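PDB 4N30: protein disulfide isomerase, which probably exchanges disulfide bonds with other proteins as a DsbA-type thiol-disulfide oxidoreductase, possibly with isomerase activity. Local coordinates for residues H104-Q115 / R153-I164. Numbering follows the deposited sequence.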
loop_
_atom_site.group_PDB
_atom_site.type_symbol
_atom_site.label_atom_id
_atom_site.label_comp_id
_atom_site.label_asym_id
_atom_site.label_seq_id
_atom_site.Cartn_x
_atom_site.Cartn_y
_atom_site.Cartn_z
ATOM N N HIS A 104 -8.576 10.664 3.808
ATOM C CA HIS A 104 -9.764 9.960 4.318
ATOM C C HIS A 104 -9.755 8.537 3.758
ATOM O O HIS A 104 -10.113 7.609 4.511
ATOM C CB HIS A 104 -10.956 10.718 3.657
ATOM C CG HIS A 104 -12.287 10.071 3.902
ATOM N ND1 HIS A 104 -12.743 9.777 5.181
ATOM C CD2 HIS A 104 -13.186 9.637 2.995
ATOM C CE1 HIS A 104 -13.963 9.209 5.034
ATOM N NE2 HIS A 104 -14.239 9.102 3.707
ATOM N N GLN A 105 -9.349 8.325 2.494
ATOM C CA GLN A 105 -9.354 6.988 1.925
ATOM C C GLN A 105 -8.287 6.113 2.567
ATOM O O GLN A 105 -8.551 4.883 2.771
ATOM C CB GLN A 105 -9.206 7.105 0.419
ATOM C CG GLN A 105 -10.522 7.662 -0.158
ATOM C CD GLN A 105 -10.328 8.295 -1.544
ATOM O OE1 GLN A 105 -9.356 7.956 -2.310
ATOM N NE2 GLN A 105 -11.203 9.164 -1.896
ATOM N N ALA A 106 -7.119 6.659 2.958
ATOM C CA ALA A 106 -6.148 5.902 3.691
ATOM C C ALA A 106 -6.764 5.392 5.025
ATOM O O ALA A 106 -6.536 4.265 5.448
ATOM C CB ALA A 106 -4.888 6.756 3.913
ATOM N N ARG A 107 -7.487 6.278 5.678
ATOM C CA ARG A 107 -8.111 5.863 6.939
ATOM C C ARG A 107 -9.166 4.822 6.710
ATOM O O ARG A 107 -9.276 3.874 7.550
ATOM C CB ARG A 107 -8.675 7.094 7.634
ATOM C CG ARG A 107 -7.674 8.152 8.127
ATOM C CD ARG A 107 -8.286 9.376 8.777
ATOM N NE ARG A 107 -7.407 10.493 8.736
ATOM C CZ ARG A 107 -7.564 11.585 7.948
ATOM N NH1 ARG A 107 -8.700 11.832 7.307
ATOM N NH2 ARG A 107 -6.637 12.518 8.080
ATOM N N LEU A 108 -9.950 4.886 5.680
ATOM C CA LEU A 108 -10.972 3.899 5.386
ATOM C C LEU A 108 -10.323 2.528 5.208
ATOM O O LEU A 108 -10.823 1.523 5.783
ATOM C CB LEU A 108 -11.754 4.211 4.117
ATOM C CG LEU A 108 -12.716 5.332 4.271
ATOM C CD1 LEU A 108 -13.304 5.647 2.898
ATOM C CD2 LEU A 108 -13.809 4.994 5.264
ATOM N N VAL A 109 -9.164 2.450 4.539
ATOM C CA VAL A 109 -8.631 1.117 4.263
ATOM C C VAL A 109 -8.018 0.516 5.597
ATOM O O VAL A 109 -8.107 -0.705 5.855
ATOM C CB VAL A 109 -7.645 0.983 3.087
ATOM C CG1 VAL A 109 -8.323 1.376 1.797
ATOM C CG2 VAL A 109 -6.361 1.762 3.316
ATOM N N GLU A 110 -7.407 1.368 6.441
ATOM C CA GLU A 110 -6.930 0.862 7.756
ATOM C C GLU A 110 -8.138 0.364 8.554
ATOM O O GLU A 110 -8.045 -0.710 9.219
ATOM C CB GLU A 110 -6.199 1.946 8.526
ATOM C CG GLU A 110 -4.865 2.408 7.909
ATOM C CD GLU A 110 -3.849 1.250 7.912
ATOM O OE1 GLU A 110 -3.855 0.433 8.859
ATOM O OE2 GLU A 110 -3.222 0.963 6.883
ATOM N N CYS A 111 -9.231 1.134 8.536
ATOM C CA CYS A 111 -10.415 0.725 9.322
ATOM C C CYS A 111 -10.989 -0.519 8.761
ATOM O O CYS A 111 -11.584 -1.333 9.550
ATOM C CB CYS A 111 -11.342 1.955 9.336
ATOM S SG CYS A 111 -10.737 3.265 10.368
ATOM N N ALA A 112 -10.913 -0.791 7.457
ATOM C CA ALA A 112 -11.316 -2.045 6.875
ATOM C C ALA A 112 -10.466 -3.167 7.354
ATOM O O ALA A 112 -11.046 -4.323 7.657
ATOM C CB ALA A 112 -11.298 -1.952 5.344
ATOM N N GLY A 113 -9.188 -2.965 7.459
ATOM C CA GLY A 113 -8.288 -3.953 8.032
ATOM C C GLY A 113 -8.687 -4.355 9.446
ATOM O O GLY A 113 -8.547 -5.515 9.837
ATOM N N ILE A 114 -9.068 -3.382 10.265
ATOM C CA ILE A 114 -9.591 -3.682 11.631
ATOM C C ILE A 114 -10.764 -4.594 11.508
ATOM O O ILE A 114 -10.852 -5.559 12.372
ATOM C CB ILE A 114 -9.869 -2.383 12.390
ATOM C CG1 ILE A 114 -8.602 -1.696 12.782
ATOM C CG2 ILE A 114 -10.846 -2.663 13.611
ATOM C CD1 ILE A 114 -8.847 -0.402 13.525
ATOM N N GLN A 115 -11.708 -4.334 10.643
ATOM C CA GLN A 115 -12.915 -5.177 10.563
ATOM C C GLN A 115 -12.668 -6.507 9.952
ATOM O O GLN A 115 -13.337 -7.539 10.327
ATOM C CB GLN A 115 -13.975 -4.549 9.603
ATOM C CG GLN A 115 -14.584 -3.365 10.305
ATOM C CD GLN A 115 -15.842 -2.832 9.604
ATOM O OE1 GLN A 115 -16.093 -1.574 9.706
ATOM N NE2 GLN A 115 -16.639 -3.644 8.992
ATOM N N ARG A 153 -19.878 1.736 11.044
ATOM C CA ARG A 153 -18.686 1.435 11.880
ATOM C C ARG A 153 -17.371 1.929 11.185
ATOM O O ARG A 153 -16.518 2.551 11.764
ATOM C CB ARG A 153 -18.635 -0.073 12.117
ATOM C CG ARG A 153 -17.472 -0.455 12.963
ATOM C CD ARG A 153 -17.512 -1.954 13.175
ATOM N NE ARG A 153 -16.226 -2.425 13.710
ATOM C CZ ARG A 153 -15.881 -3.711 13.829
ATOM N NH1 ARG A 153 -16.661 -4.644 13.361
ATOM N NH2 ARG A 153 -14.706 -4.004 14.346
ATOM N N LEU A 154 -17.300 1.599 9.908
ATOM C CA LEU A 154 -16.137 2.028 9.048
ATOM C C LEU A 154 -15.914 3.575 9.095
ATOM O O LEU A 154 -14.833 4.076 9.331
ATOM C CB LEU A 154 -16.380 1.455 7.666
ATOM C CG LEU A 154 -15.087 1.609 6.838
ATOM C CD1 LEU A 154 -14.079 0.508 7.165
ATOM C CD2 LEU A 154 -15.487 1.492 5.338
ATOM N N GLU A 155 -17.068 4.258 8.911
ATOM C CA GLU A 155 -16.948 5.714 8.907
ATOM C C GLU A 155 -16.556 6.292 10.242
ATOM O O GLU A 155 -15.824 7.251 10.347
ATOM C CB GLU A 155 -18.280 6.322 8.462
ATOM C CG GLU A 155 -18.638 5.980 6.997
ATOM C CD GLU A 155 -20.110 6.173 6.621
ATOM O OE1 GLU A 155 -20.855 6.865 7.360
ATOM O OE2 GLU A 155 -20.527 5.610 5.572
ATOM N N LYS A 156 -17.091 5.715 11.346
ATOM C CA LYS A 156 -16.684 6.205 12.622
ATOM C C LYS A 156 -15.209 6.027 12.866
ATOM O O LYS A 156 -14.558 6.866 13.468
ATOM C CB LYS A 156 -17.559 5.559 13.730
ATOM C CG LYS A 156 -17.223 6.171 15.064
ATOM C CD LYS A 156 -17.982 5.540 16.239
ATOM C CE LYS A 156 -19.461 5.686 16.076
ATOM N NZ LYS A 156 -20.192 5.302 17.354
ATOM N N CYS A 157 -14.729 4.823 12.539
ATOM C CA CYS A 157 -13.322 4.566 12.723
ATOM C C CYS A 157 -12.432 5.563 11.891
ATOM O O CYS A 157 -11.454 6.072 12.433
ATOM C CB CYS A 157 -13.086 3.108 12.292
ATOM S SG CYS A 157 -11.290 2.643 12.184
ATOM N N ALA A 158 -12.880 5.852 10.668
ATOM C CA ALA A 158 -12.055 6.823 9.882
ATOM C C ALA A 158 -12.090 8.173 10.539
ATOM O O ALA A 158 -11.042 8.866 10.541
ATOM C CB ALA A 158 -12.539 6.879 8.471
ATOM N N LYS A 159 -13.208 8.575 11.135
ATOM C CA LYS A 159 -13.287 9.830 11.842
ATOM C C LYS A 159 -12.506 9.889 13.149
ATOM O O LYS A 159 -11.920 10.930 13.525
ATOM C CB LYS A 159 -14.801 10.170 12.039
ATOM C CG LYS A 159 -15.096 11.532 12.694
ATOM C CD LYS A 159 -16.604 11.846 12.716
ATOM C CE LYS A 159 -17.414 11.068 13.735
ATOM N NZ LYS A 159 -17.081 11.354 15.161
ATOM N N ASP A 160 -12.539 8.808 13.936
ATOM C CA ASP A 160 -12.176 8.888 15.340
ATOM C C ASP A 160 -10.901 8.163 15.713
ATOM O O ASP A 160 -10.297 8.497 16.702
ATOM C CB ASP A 160 -13.279 8.322 16.282
ATOM C CG ASP A 160 -14.527 9.117 16.318
ATOM O OD1 ASP A 160 -14.556 10.259 15.793
ATOM O OD2 ASP A 160 -15.522 8.593 16.869
ATOM N N ASN A 161 -10.523 7.111 14.985
ATOM C CA ASN A 161 -9.454 6.237 15.523
ATOM C C ASN A 161 -8.109 6.897 15.267
ATOM O O ASN A 161 -7.636 7.050 14.124
ATOM C CB ASN A 161 -9.591 4.907 14.771
ATOM C CG ASN A 161 -8.633 3.884 15.289
ATOM O OD1 ASN A 161 -7.436 4.185 15.518
ATOM N ND2 ASN A 161 -9.110 2.622 15.500
ATOM N N GLU A 162 -7.440 7.266 16.362
ATOM C CA GLU A 162 -6.152 7.954 16.271
ATOM C C GLU A 162 -5.024 6.999 16.102
ATOM O O GLU A 162 -3.971 7.438 15.608
ATOM C CB GLU A 162 -5.915 8.797 17.523
ATOM C CG GLU A 162 -7.002 9.850 17.753
ATOM C CD GLU A 162 -6.715 10.705 18.980
ATOM O OE1 GLU A 162 -7.212 10.356 20.082
ATOM O OE2 GLU A 162 -5.931 11.670 18.850
ATOM N N LEU A 163 -5.186 5.724 16.468
ATOM C CA LEU A 163 -4.118 4.740 16.244
ATOM C C LEU A 163 -3.877 4.574 14.759
ATOM O O LEU A 163 -2.718 4.615 14.292
ATOM C CB LEU A 163 -4.424 3.464 16.952
ATOM C CG LEU A 163 -4.542 3.487 18.518
ATOM C CD1 LEU A 163 -4.926 2.122 19.073
ATOM C CD2 LEU A 163 -3.200 3.837 19.116
ATOM N N ILE A 164 -4.987 4.418 14.008
ATOM C CA ILE A 164 -4.820 4.231 12.561
ATOM C C ILE A 164 -4.284 5.487 11.894
ATOM O O ILE A 164 -3.453 5.458 10.965
ATOM C CB ILE A 164 -6.012 3.584 11.845
ATOM C CG1 ILE A 164 -7.191 4.440 11.988
ATOM C CG2 ILE A 164 -6.188 2.173 12.400
ATOM C CD1 ILE A 164 -7.503 5.326 10.768
HETATM O O HOH W 1 -12.749 -6.263 14.230
#
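Arg153 lies flat against Gln115: the two extended side chains run past each other in opposite directions, their amide and guanidinium planes 8° apart, and Gln115 CG sits 3.7 Å above the guanidinium centre. Arg153 NH2 also reaches Ile114 O through one water, which accepts from the arginine and donates to the carbonyl. Leu154, its CG turned away from the backbone N (chi1 -168°), is a knob among Leu108, Cys111, Ala112 and Gln115; its CD1 presses on the helix backbone, 3.4 Å from Ala112 N, while its side chain crosses that of Leu108 at about a right angle, CD2 on CD2. Cys157 SG is bonded to Cys111 SG at 2.0 Å with a chi3 of -80°, and Cys111 in turn fills a hole made by Leu154, Cys157, Ala158 and Ile164. Ala158 and Arg107 form the closest CA pair (5.0 Å), Ala158 CB packing on Leu108 CD2 at 3.9 Å and beside Arg107 CB. Asn161 breaks the helix and N-caps the next one, OD1 accepting from Ile164 N at 2.9 Å, with the donor well above the carbonyl plane; its ND2 faces Ile114 CD1. Ile164 closes the row as a third knob, CB against Glu110 CB at 3.7 Å and CD1 over Arg107 CB. Glu110's carboxylate goes instead to His92. Helices 99-131 and 151-160 are thus stapled by a disulfide within the helical insertion characteristic of the DsbA-type thioredoxin fold.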